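PDB 3K1Y: oxidoreductase from Corynebacterium diphtheriae, which probably binds FMN and carries out NADPH-dependent reduction, as in the NADPH-dependent FMN reductase family. Local coordinates for residues A[13-18]-A[81-86]; A[25-30]-A[92-97]; A[124-129]-A[156-161]. All blocks are in the same frame, centred on the assembly; numbering follows the deposited sequence.

All three contacts are built on one parallel five-stranded sheet. Contact 1, partly buried, packs the end of helix 74-85 on strand 12-18 without a hydrogen bond across. Contact 2, buried, sets the first turn of helix 26-44 on strand 88-94, with polar bonds going to a sulfate. Contact 3, partly buried, pairs strands 120-127 and 150-159 through backbone hydrogen bonds; beyond these mostly buried strands, a loop that binds a second sulfate and a 3-10 turn lie toward the surface. Strands 12-18 and 88-94 are neighbours, joining contacts 1 and 2, while 88-94 and 120-127 join contacts 2 and 3. Contact 1 lies across the chain's centre from both others.

Contact 1 (A[13-18]-A[81-86]); sequences TLAVIS and SALSAS
The methyl of Ala15 lies against two side chains of segment 81-86, with CB 3.8 Å from Leu83 CD1 and 3.6 Å from Ser86 OG. Leu83 reaches it by one branch of its fork: with CG anti to the backbone N (chi1 175°), CD1 extends toward the strand. Ser86 brings its hydroxyl over the same methyl, a touch of van der Waals kind only. That hydroxyl has its polar partner within its own segment, since Ser86 OG donates to Ala82 O at 2.7 Å, approaching from above the carbonyl plane, 43° out of it. The bond ties the first residue past the helix back to its last turn. In the alpha/beta sandwich of this flavodoxin-like fold, the C-terminal end of helix 74-85 packs on strand 12-18 just before the chain turns into strand 88-94, the neighbour of 12-18 in the sheet. Leu83 also packs on Leu89 of that neighbour and on Leu111 and Leu116, so its buried side chain is shared between strands 12-18 and 88-94 and nearby loops. At the start of the strand segment, Thr13 sets OG1 3.3 Å from Ser86 CA. Its chi1 of 51° holds OG1 between the backbone N and the carbonyl carbon, facing the turn. Thr13 is anchored there by its backbone too, its N being hydrogen-bonded to OD2 of Asp87, the residue that follows Ser86.

Contact 2 (A[25-30]-A[92-97]); sequences SSTRQI and ATPVFK. With SO4 (sulfate ion), chain G.
The first turn of helix 26-44, at the C-terminal edge of the parallel sheet where flavodoxin-like proteins hold the FMN phosphate, meets strand 88-94 through Thr27. Its CG2 methyl stands 3.4 Å from Ala92 CB and equally close to the Ala92 carbonyl oxygen. The other branch, OG1, comes within 3.2 Å of Pro94 CD, and the two side chains cross at about a right angle. In Thr27 a chi1 of -55° places OG1 anti to the carbonyl carbon and CG2 anti to the backbone N, turning the methyl onto the strand and the hydroxyl to the sulfate ion. Thr27 OG1 donates to sulfate O1 at 2.8 Å, so one side chain both packs on the strand and grips the anion. Sulfate, probably from the crystallisation liquor, sits at the helix N-terminus, consistent with the phosphate site of FMN in relatives. Ser26 N gives it a bond of 3.1 Å to O2, Thr27 N a weak one to O1, and Ser22 N a further one; Ser25 OG donates to O3 at 2.5 Å. Ser25 is also the N-cap: its OG accepts from Arg28 N at 3.1 Å and, weakly, from Thr27 N. Amides at the start of a helix would be expected to stabilise such an anion. One turn on, Ile30 CG2 lies 4.4 Å from Ala92 CB, and Ile30 also packs on Val156 and Ala158 of strand 150-159. On the strand, Thr93 OG1 donates to a lone pair of Pro94 O, in the carbonyl plane.

Contact 3 (A[124-129]-A[156-161]); sequences AATAGS and VFAATE. With SO4 (sulfate ion), chain H.
With CG anti to the backbone N (chi1 -171°) and chi2 at 84°, Phe157 lays its ring along strand 120-127, where Thr126 CA sits over one face. Ala125 CB reaches CD1 of Phe157 at 3.6 Å and Ala127 CB touches CZ, both obliquely, while Ser129 O meets the ring edge in its plane, 3.3 Å from Phe157 CE2. Thr126 carries OG1 anti to its N (chi1 179°), placing it 2.8 Å from Ala158 O. That carbonyl accepts from Ala127 N as well, so two donors hold one oxygen. The strands run parallel and are linked by the helix 135-146 crossover, a beta-alpha-beta unit whose helix packs on Phe157 through Val135 and Leu136. Backbone bonds alternate along the pair: Ala125 N to Val156 O, Ala158 N to Ala125 O at 2.8 Å, and Thr160 N to Ala127 O at 2.9 Å. Past the strand end, Ser129 N donates to O3 of a sulfate ion, probably from the crystallisation liquor, at 3.2 Å, and Gly128 N adds a weak bond to the same O3. Ser129 OG also approaches O2 of this sulfate, at a distance too short for its details to be trusted. Main-chain polar groups thus do most of the joining, Phe157 adds apolar cover, and the amides beyond the strand end can receive an anion, here a sulfate.

Contact 1 (A[13-18]-A[81-86])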
ATOM      1  N   THR A  13     -28.217 -14.923  -3.065  1.00 17.88           N
ATOM      2  CA  THR A  13     -27.329 -15.066  -4.208  1.00 15.95           C
ATOM      3  C   THR A  13     -25.900 -14.719  -3.808  1.00 14.86           C
ATOM      4  O   THR A  13     -25.678 -13.909  -2.905  1.00 15.29           O
ATOM      5  CB  THR A  13     -27.757 -14.125  -5.345  1.00 16.06           C
ATOM      6  OG1 THR A  13     -27.907 -12.797  -4.823  1.00 18.28           O
ATOM      7  CG2 THR A  13     -29.081 -14.592  -5.962  1.00 16.54           C
ATOM      8  N   LEU A  14     -24.939 -15.349  -4.481  1.00 16.40           N
ATOM      9  CA  LEU A  14     -23.519 -15.105  -4.249  1.00 15.64           C
ATOM     10  C   LEU A  14     -22.825 -15.013  -5.602  1.00 14.75           C
ATOM     11  O   LEU A  14     -23.030 -15.865  -6.469  1.00 14.67           O
ATOM     12  CB  LEU A  14     -22.884 -16.238  -3.433  1.00 15.83           C
ATOM     13  CG  LEU A  14     -21.362 -16.132  -3.222  1.00 14.92           C
ATOM     14  CD1 LEU A  14     -21.035 -14.859  -2.453  1.00 10.53           C
ATOM     15  CD2 LEU A  14     -20.840 -17.362  -2.465  1.00 15.75           C
ATOM     16  N   ALA A  15     -22.027 -13.972  -5.798  1.00 12.14           N
ATOM     17  CA  ALA A  15     -21.294 -13.821  -7.051  1.00 10.79           C
ATOM     18  C   ALA A  15     -19.824 -14.128  -6.738  1.00 10.00           C
ATOM     19  O   ALA A  15     -19.319 -13.760  -5.678  1.00  9.93           O
ATOM     20  CB  ALA A  15     -21.454 -12.400  -7.588  1.00 10.09           C
ATOM     21  N   VAL A  16     -19.144 -14.822  -7.640  1.00 12.50           N
ATOM     22  CA  VAL A  16     -17.747 -15.173  -7.410  1.00 11.04           C
ATOM     23  C   VAL A  16     -16.925 -14.856  -8.644  1.00 12.27           C
ATOM     24  O   VAL A  16     -17.165 -15.424  -9.707  1.00 12.22           O
ATOM     25  CB  VAL A  16     -17.597 -16.690  -7.083  1.00 11.28           C
ATOM     26  CG1 VAL A  16     -16.116 -17.066  -6.943  1.00  8.76           C
ATOM     27  CG2 VAL A  16     -18.363 -17.028  -5.806  1.00  8.98           C
ATOM     28  N   ILE A  17     -15.968 -13.941  -8.508  1.00 27.21           N
ATOM     29  CA  ILE A  17     -15.106 -13.581  -9.628  1.00 27.51           C
ATOM     30  C   ILE A  17     -13.794 -14.331  -9.457  1.00 27.70           C
ATOM     31  O   ILE A  17     -13.189 -14.296  -8.388  1.00 28.18           O
ATOM     32  CB  ILE A  17     -14.781 -12.067  -9.665  1.00 26.95           C
ATOM     33  CG1 ILE A  17     -16.064 -11.227  -9.627  1.00 26.52           C
ATOM     34  CG2 ILE A  17     -14.000 -11.747 -10.931  1.00 28.10           C
ATOM     35  CD1 ILE A  17     -17.018 -11.486 -10.766  1.00 31.39           C
ATOM     36  N   SER A  18     -13.352 -15.005 -10.511  1.00 24.07           N
ATOM     37  CA  SER A  18     -12.105 -15.754 -10.453  1.00 24.10           C
ATOM     38  C   SER A  18     -11.279 -15.398 -11.682  1.00 23.27           C
ATOM     39  O   SER A  18     -11.712 -15.627 -12.812  1.00 23.95           O
ATOM     40  CB  SER A  18     -12.406 -17.254 -10.413  1.00 25.42           C
ATOM     41  OG  SER A  18     -11.247 -17.988 -10.086  1.00 29.75           O
ATOM     42  N   SER A  81     -25.164  -6.958 -14.114  1.00 17.18           N
ATOM     43  CA  SER A  81     -26.464  -6.716 -13.484  1.00 19.04           C
ATOM     44  C   SER A  81     -26.726  -7.646 -12.305  1.00 18.78           C
ATOM     45  O   SER A  81     -27.223  -7.215 -11.264  1.00 19.57           O
ATOM     46  CB  SER A  81     -27.593  -6.860 -14.508  1.00 20.50           C
ATOM     47  OG  SER A  81     -27.494  -5.845 -15.495  1.00 24.14           O
ATOM     48  N   ALA A  82     -26.391  -8.921 -12.471  1.00 18.04           N
ATOM     49  CA  ALA A  82     -26.587  -9.893 -11.410  1.00 18.23           C
ATOM     50  C   ALA A  82     -25.615  -9.572 -10.285  1.00 18.07           C
ATOM     51  O   ALA A  82     -25.971  -9.643  -9.108  1.00 18.46           O
ATOM     52  CB  ALA A  82     -26.351 -11.320 -11.936  1.00 17.58           C
ATOM     53  N   LEU A  83     -24.388  -9.210 -10.654  1.00 18.64           N
ATOM     54  CA  LEU A  83     -23.371  -8.872  -9.669  1.00 17.54           C
ATOM     55  C   LEU A  83     -23.916  -7.816  -8.713  1.00 17.80           C
ATOM     56  O   LEU A  83     -23.953  -8.038  -7.509  1.00 18.59           O
ATOM     57  CB  LEU A  83     -22.101  -8.372 -10.366  1.00 16.99           C
ATOM     58  CG  LEU A  83     -20.929  -7.844  -9.530  1.00 15.89           C
ATOM     59  CD1 LEU A  83     -20.390  -8.905  -8.580  1.00 11.39           C
ATOM     60  CD2 LEU A  83     -19.832  -7.387 -10.490  1.00 16.16           C
ATOM     61  N   SER A  84     -24.365  -6.685  -9.247  1.00 19.23           N
ATOM     62  CA  SER A  84     -24.907  -5.622  -8.408  1.00 19.66           C
ATOM     63  C   SER A  84     -26.118  -6.082  -7.605  1.00 20.34           C
ATOM     64  O   SER A  84     -26.325  -5.635  -6.479  1.00 20.83           O
ATOM     65  CB  SER A  84     -25.291  -4.406  -9.255  1.00 20.50           C
ATOM     66  OG  SER A  84     -24.154  -3.796  -9.849  1.00 20.03           O
ATOM     67  N   ALA A  85     -26.914  -6.980  -8.178  1.00 18.07           N
ATOM     68  CA  ALA A  85     -28.101  -7.483  -7.499  1.00 17.32           C
ATOM     69  C   ALA A  85     -27.784  -8.568  -6.465  1.00 16.34           C
ATOM     70  O   ALA A  85     -28.653  -8.967  -5.680  1.00 17.01           O
ATOM     71  CB  ALA A  85     -29.095  -8.011  -8.522  1.00 17.82           C
ATOM     72  N   SER A  86     -26.537  -9.032  -6.448  1.00 14.31           N
ATOM     73  CA  SER A  86     -26.136 -10.078  -5.514  1.00 15.01           C
ATOM     74  C   SER A  86     -26.102  -9.613  -4.067  1.00 15.59           C
ATOM     75  O   SER A  86     -25.969  -8.425  -3.797  1.00 15.47           O
ATOM     76  CB  SER A  86     -24.767 -10.625  -5.902  1.00 13.36           C
ATOM     77  OG  SER A  86     -24.818 -11.164  -7.207  1.00 16.37           O
TER

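Contact 2 (A[25-30]-A[92-97])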
ATOM      1  N   SER A  25      -7.253 -24.365 -12.761  1.00 20.38           N
ATOM      2  CA  SER A  25      -6.892 -23.072 -12.177  1.00 18.41           C
ATOM      3  C   SER A  25      -6.871 -23.078 -10.657  1.00 17.67           C
ATOM      4  O   SER A  25      -7.879 -23.386 -10.022  1.00 18.68           O
ATOM      5  CB  SER A  25      -7.860 -21.982 -12.658  1.00 17.07           C
ATOM      6  OG  SER A  25      -7.722 -20.802 -11.886  1.00 15.71           O
ATOM      7  N   SER A  26      -5.725 -22.726 -10.078  1.00 28.90           N
ATOM      8  CA  SER A  26      -5.588 -22.667  -8.626  1.00 28.41           C
ATOM      9  C   SER A  26      -6.457 -21.550  -8.060  1.00 26.94           C
ATOM     10  O   SER A  26      -6.889 -21.620  -6.907  1.00 27.33           O
ATOM     11  CB  SER A  26      -4.134 -22.408  -8.218  1.00 28.08           C
ATOM     12  OG  SER A  26      -3.312 -23.512  -8.517  1.00 29.20           O
ATOM     13  N   THR A  27      -6.702 -20.514  -8.857  1.00 20.82           N
ATOM     14  CA  THR A  27      -7.537 -19.408  -8.389  1.00 19.24           C
ATOM     15  C   THR A  27      -8.996 -19.863  -8.316  1.00 19.50           C
ATOM     16  O   THR A  27      -9.724 -19.492  -7.387  1.00 20.16           O
ATOM     17  CB  THR A  27      -7.467 -18.171  -9.314  1.00 17.51           C
ATOM     18  OG1 THR A  27      -6.108 -17.755  -9.476  1.00 13.27           O
ATOM     19  CG2 THR A  27      -8.247 -17.034  -8.704  1.00 16.38           C
ATOM     20  N   ARG A  28      -9.419 -20.668  -9.289  1.00 19.61           N
ATOM     21  CA  ARG A  28     -10.788 -21.163  -9.297  1.00 19.15           C
ATOM     22  C   ARG A  28     -10.995 -22.174  -8.177  1.00 19.15           C
ATOM     23  O   ARG A  28     -12.108 -22.329  -7.671  1.00 18.93           O
ATOM     24  CB  ARG A  28     -11.134 -21.801 -10.646  1.00 19.26           C
ATOM     25  CG  ARG A  28     -12.510 -22.485 -10.690  1.00 20.60           C
ATOM     26  CD  ARG A  28     -13.608 -21.574 -10.146  1.00 21.03           C
ATOM     27  NE  ARG A  28     -14.949 -22.111 -10.358  1.00 20.89           N
ATOM     28  CZ  ARG A  28     -15.492 -22.301 -11.558  1.00 20.86           C
ATOM     29  NH1 ARG A  28     -14.807 -22.000 -12.652  1.00 17.80           N
ATOM     30  NH2 ARG A  28     -16.720 -22.785 -11.668  1.00 21.52           N
ATOM     31  N   GLN A  29      -9.920 -22.851  -7.783  1.00 25.96           N
ATOM     32  CA  GLN A  29     -10.007 -23.843  -6.713  1.00 27.40           C
ATOM     33  C   GLN A  29     -10.252 -23.211  -5.335  1.00 25.83           C
ATOM     34  O   GLN A  29     -11.096 -23.693  -4.575  1.00 26.29           O
ATOM     35  CB  GLN A  29      -8.747 -24.711  -6.690  1.00 28.15           C
ATOM     36  CG  GLN A  29      -8.519 -25.439  -8.013  1.00 34.71           C
ATOM     37  CD  GLN A  29      -7.224 -26.241  -8.060  1.00 41.28           C
ATOM     38  OE1 GLN A  29      -6.141 -25.722  -7.768  1.00 43.28           O
ATOM     39  NE2 GLN A  29      -7.330 -27.509  -8.445  1.00 38.96           N
ATOM     40  N   ILE A  30      -9.539 -22.136  -5.004  1.00 13.47           N
ATOM     41  CA  ILE A  30      -9.764 -21.517  -3.705  1.00 12.15           C
ATOM     42  C   ILE A  30     -11.096 -20.782  -3.744  1.00 11.82           C
ATOM     43  O   ILE A  30     -11.792 -20.673  -2.735  1.00 10.96           O
ATOM     44  CB  ILE A  30      -8.641 -20.532  -3.314  1.00 11.55           C
ATOM     45  CG1 ILE A  30      -8.948 -19.961  -1.932  1.00 11.14           C
ATOM     46  CG2 ILE A  30      -8.506 -19.417  -4.361  1.00  9.83           C
ATOM     47  CD1 ILE A  30      -7.874 -19.076  -1.378  1.00 26.97           C
ATOM     48  N   ALA A  92     -11.333 -13.634  -6.426  1.00 18.20           N
ATOM     49  CA  ALA A  92     -10.087 -14.365  -6.277  1.00 19.26           C
ATOM     50  C   ALA A  92      -9.184 -14.012  -7.437  1.00 19.00           C
ATOM     51  O   ALA A  92      -9.630 -13.937  -8.581  1.00 19.04           O
ATOM     52  CB  ALA A  92     -10.351 -15.862  -6.262  1.00 20.07           C
ATOM     53  N   THR A  93      -7.911 -13.792  -7.139  1.00 16.95           N
ATOM     54  CA  THR A  93      -6.968 -13.442  -8.180  1.00 16.39           C
ATOM     55  C   THR A  93      -5.605 -14.071  -7.988  1.00 15.40           C
ATOM     56  O   THR A  93      -5.127 -14.220  -6.866  1.00 15.20           O
ATOM     57  CB  THR A  93      -6.738 -11.904  -8.256  1.00 15.88           C
ATOM     58  OG1 THR A  93      -5.849 -11.604  -9.340  1.00 17.54           O
ATOM     59  CG2 THR A  93      -6.091 -11.393  -6.962  1.00 14.35           C
ATOM     60  N   PRO A  94      -4.989 -14.509  -9.088  1.00 10.77           N
ATOM     61  CA  PRO A  94      -3.655 -15.086  -8.949  1.00 11.30           C
ATOM     62  C   PRO A  94      -2.798 -13.833  -8.720  1.00 10.71           C
ATOM     63  O   PRO A  94      -3.304 -12.711  -8.794  1.00 11.35           O
ATOM     64  CB  PRO A  94      -3.408 -15.734 -10.314  1.00 10.72           C
ATOM     65  CG  PRO A  94      -4.307 -14.965 -11.235  1.00 12.97           C
ATOM     66  CD  PRO A  94      -5.549 -14.780 -10.421  1.00 11.07           C
ATOM     67  N   VAL A  95      -1.520 -13.997  -8.425  1.00 11.66           N
ATOM     68  CA  VAL A  95      -0.692 -12.827  -8.198  1.00 11.72           C
ATOM     69  C   VAL A  95       0.323 -12.696  -9.309  1.00 12.27           C
ATOM     70  O   VAL A  95       1.169 -13.565  -9.490  1.00 11.94           O
ATOM     71  CB  VAL A  95       0.033 -12.904  -6.851  1.00 11.89           C
ATOM     72  CG1 VAL A  95       0.766 -11.583  -6.584  1.00 11.54           C
ATOM     73  CG2 VAL A  95      -0.968 -13.210  -5.743  1.00 10.48           C
ATOM     74  N   PHE A  96       0.210 -11.614 -10.072  1.00 16.30           N
ATOM     75  CA  PHE A  96       1.119 -11.353 -11.178  1.00 17.88           C
ATOM     76  C   PHE A  96       1.861 -10.075 -10.833  1.00 18.01           C
ATOM     77  O   PHE A  96       1.255  -9.097 -10.399  1.00 18.61           O
ATOM     78  CB  PHE A  96       0.347 -11.162 -12.496  1.00 18.69           C
ATOM     79  CG  PHE A  96      -0.296 -12.418 -13.030  1.00 20.89           C
ATOM     80  CD1 PHE A  96      -0.273 -13.605 -12.307  1.00 21.65           C
ATOM     81  CD2 PHE A  96      -0.963 -12.395 -14.254  1.00 24.15           C
ATOM     82  CE1 PHE A  96      -0.906 -14.750 -12.789  1.00 25.41           C
ATOM     83  CE2 PHE A  96      -1.598 -13.533 -14.747  1.00 27.88           C
ATOM     84  CZ  PHE A  96      -1.571 -14.712 -14.009  1.00 27.47           C
ATOM     85  N   LYS A  97       3.173 -10.094 -11.031  1.00 14.56           N
ATOM     86  CA  LYS A  97       4.024  -8.952 -10.728  1.00 14.44           C
ATOM     87  C   LYS A  97       3.727  -8.331  -9.366  1.00 13.77           C
ATOM     88  O   LYS A  97       3.685  -7.116  -9.218  1.00 14.64           O
ATOM     89  CB  LYS A  97       3.928  -7.900 -11.837  1.00 15.28           C
ATOM     90  CG  LYS A  97       4.434  -8.399 -13.205  1.00 14.28           C
ATOM     91  CD  LYS A  97       5.793  -9.084 -13.075  1.00 14.35           C
ATOM     92  CE  LYS A  97       6.495  -9.266 -14.420  1.00 16.47           C
ATOM     93  NZ  LYS A  97       5.728 -10.100 -15.376  1.00 20.05           N
TER
HETATM   94  S   SO4 G 182      -4.128 -19.999 -11.914  1.00 46.70           S
HETATM   95  O1  SO4 G 182      -4.265 -19.463 -10.666  1.00 46.37           O
HETATM   96  O2  SO4 G 182      -3.518 -21.236 -11.670  1.00 47.17           O
HETATM   97  O3  SO4 G 182      -5.372 -20.148 -12.501  1.00 46.74           O
HETATM   98  O4  SO4 G 182      -3.365 -19.166 -12.737  1.00 46.57           O

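Contact 3 (A[124-129]-A[156-161])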
ATOM      1  N   ALA A 124      -9.780 -12.511  -1.930  1.00 14.60           N
ATOM      2  CA  ALA A 124      -8.875 -13.645  -1.900  1.00 14.18           C
ATOM      3  C   ALA A 124      -7.858 -13.682  -3.046  1.00 14.01           C
ATOM      4  O   ALA A 124      -8.115 -13.203  -4.158  1.00 14.36           O
ATOM      5  CB  ALA A 124      -9.687 -14.944  -1.874  1.00 14.81           C
ATOM      6  N   ALA A 125      -6.700 -14.266  -2.761  1.00 14.49           N
ATOM      7  CA  ALA A 125      -5.634 -14.394  -3.743  1.00 14.50           C
ATOM      8  C   ALA A 125      -4.888 -15.699  -3.511  1.00 15.93           C
ATOM      9  O   ALA A 125      -5.047 -16.347  -2.477  1.00 16.20           O
ATOM     10  CB  ALA A 125      -4.679 -13.232  -3.627  1.00 12.85           C
ATOM     11  N   THR A 126      -4.072 -16.085  -4.478  1.00 12.56           N
ATOM     12  CA  THR A 126      -3.300 -17.305  -4.348  1.00 14.89           C
ATOM     13  C   THR A 126      -1.960 -17.197  -5.059  1.00 13.79           C
ATOM     14  O   THR A 126      -1.767 -16.344  -5.921  1.00 14.19           O
ATOM     15  CB  THR A 126      -4.055 -18.516  -4.934  1.00 15.88           C
ATOM     16  OG1 THR A 126      -3.237 -19.684  -4.803  1.00 21.59           O
ATOM     17  CG2 THR A 126      -4.368 -18.297  -6.416  1.00 14.36           C
ATOM     18  N   ALA A 127      -1.047 -18.080  -4.681  1.00 10.99           N
ATOM     19  CA  ALA A 127       0.288 -18.158  -5.265  1.00 11.16           C
ATOM     20  C   ALA A 127       0.945 -19.389  -4.654  1.00 11.75           C
ATOM     21  O   ALA A 127       0.295 -20.140  -3.916  1.00 11.95           O
ATOM     22  CB  ALA A 127       1.092 -16.904  -4.942  1.00 10.09           C
ATOM     23  N   GLY A 128       2.221 -19.607  -4.957  1.00 11.68           N
ATOM     24  CA  GLY A 128       2.917 -20.762  -4.414  1.00 13.73           C
ATOM     25  C   GLY A 128       3.226 -20.563  -2.942  1.00 15.37           C
ATOM     26  O   GLY A 128       2.857 -21.378  -2.088  1.00 15.43           O
ATOM     27  N   SER A 129       3.899 -19.457  -2.643  1.00 18.13           N
ATOM     28  CA  SER A 129       4.255 -19.150  -1.270  1.00 18.35           C
ATOM     29  C   SER A 129       3.367 -18.032  -0.759  1.00 17.54           C
ATOM     30  O   SER A 129       2.481 -17.555  -1.469  1.00 16.52           O
ATOM     31  CB  SER A 129       5.726 -18.733  -1.176  1.00 18.09           C
ATOM     32  OG  SER A 129       5.928 -17.415  -1.638  1.00 17.93           O
ATOM     33  N   VAL A 156      -8.512 -14.007   2.381  1.00 21.22           N
ATOM     34  CA  VAL A 156      -8.052 -15.370   2.182  1.00 21.52           C
ATOM     35  C   VAL A 156      -6.915 -15.474   1.174  1.00 21.31           C
ATOM     36  O   VAL A 156      -7.139 -15.372  -0.032  1.00 21.78           O
ATOM     37  CB  VAL A 156      -9.205 -16.265   1.696  1.00 22.02           C
ATOM     38  CG1 VAL A 156      -8.736 -17.699   1.567  1.00 21.66           C
ATOM     39  CG2 VAL A 156     -10.364 -16.172   2.656  1.00 22.79           C
ATOM     40  N   PHE A 157      -5.698 -15.681   1.664  1.00 13.64           N
ATOM     41  CA  PHE A 157      -4.557 -15.836   0.773  1.00 12.38           C
ATOM     42  C   PHE A 157      -4.081 -17.284   0.810  1.00 13.10           C
ATOM     43  O   PHE A 157      -3.541 -17.748   1.808  1.00 12.41           O
ATOM     44  CB  PHE A 157      -3.393 -14.930   1.167  1.00 11.71           C
ATOM     45  CG  PHE A 157      -2.294 -14.900   0.143  1.00 11.64           C
ATOM     46  CD1 PHE A 157      -2.372 -14.041  -0.950  1.00 11.87           C
ATOM     47  CD2 PHE A 157      -1.206 -15.765   0.243  1.00 12.30           C
ATOM     48  CE1 PHE A 157      -1.381 -14.039  -1.942  1.00 14.88           C
ATOM     49  CE2 PHE A 157      -0.206 -15.779  -0.735  1.00 16.74           C
ATOM     50  CZ  PHE A 157      -0.294 -14.911  -1.836  1.00 16.65           C
ATOM     51  N   ALA A 158      -4.280 -17.993  -0.292  1.00 14.29           N
ATOM     52  CA  ALA A 158      -3.877 -19.384  -0.374  1.00 16.41           C
ATOM     53  C   ALA A 158      -2.504 -19.574  -0.997  1.00 17.31           C
ATOM     54  O   ALA A 158      -2.283 -19.261  -2.167  1.00 16.99           O
ATOM     55  CB  ALA A 158      -4.913 -20.183  -1.157  1.00 16.46           C
ATOM     56  N   ALA A 159      -1.582 -20.083  -0.190  1.00 11.56           N
ATOM     57  CA  ALA A 159      -0.231 -20.385  -0.645  1.00 13.65           C
ATOM     58  C   ALA A 159      -0.294 -21.894  -0.824  1.00 16.07           C
ATOM     59  O   ALA A 159      -0.419 -22.627   0.148  1.00 16.61           O
ATOM     60  CB  ALA A 159       0.769 -20.014   0.421  1.00 12.66           C
ATOM     61  N   THR A 160      -0.235 -22.360  -2.062  1.00 27.31           N
ATOM     62  CA  THR A 160      -0.335 -23.790  -2.334  1.00 30.98           C
ATOM     63  C   THR A 160       0.765 -24.642  -1.695  1.00 32.47           C
ATOM     64  O   THR A 160       0.534 -25.797  -1.338  1.00 33.26           O
ATOM     65  CB  THR A 160      -0.338 -24.056  -3.844  1.00 31.19           C
ATOM     66  OG1 THR A 160       0.942 -23.713  -4.393  1.00 31.48           O
ATOM     67  CG2 THR A 160      -1.422 -23.220  -4.515  1.00 35.80           C
ATOM     68  N   GLU A 161       1.952 -24.064  -1.546  1.00 31.88           N
ATOM     69  CA  GLU A 161       3.082 -24.776  -0.963  1.00 34.54           C
ATOM     70  C   GLU A 161       2.867 -25.080   0.515  1.00 36.02           C
ATOM     71  O   GLU A 161       3.629 -25.837   1.117  1.00 36.29           O
ATOM     72  CB  GLU A 161       4.367 -23.962  -1.137  1.00 33.69           C
ATOM     73  CG  GLU A 161       4.668 -23.588  -2.575  1.00 33.42           C
ATOM     74  CD  GLU A 161       5.989 -22.863  -2.724  1.00 36.48           C
ATOM     75  OE1 GLU A 161       6.300 -21.991  -1.882  1.00 35.66           O
ATOM     76  OE2 GLU A 161       6.716 -23.155  -3.694  1.00 36.36           O
TER
HETATM   77  S   SO4 H 183       5.504 -16.825  -5.283  1.00 53.90           S
HETATM   78  O1  SO4 H 183       4.798 -15.727  -5.869  1.00 53.58           O
HETATM   79  O2  SO4 H 183       5.744 -16.685  -3.941  1.00 53.77           O
HETATM   80  O3  SO4 H 183       4.849 -18.025  -5.394  1.00 54.26           O
HETATM   81  O4  SO4 H 183       6.741 -16.887  -5.908  1.00 54.12           O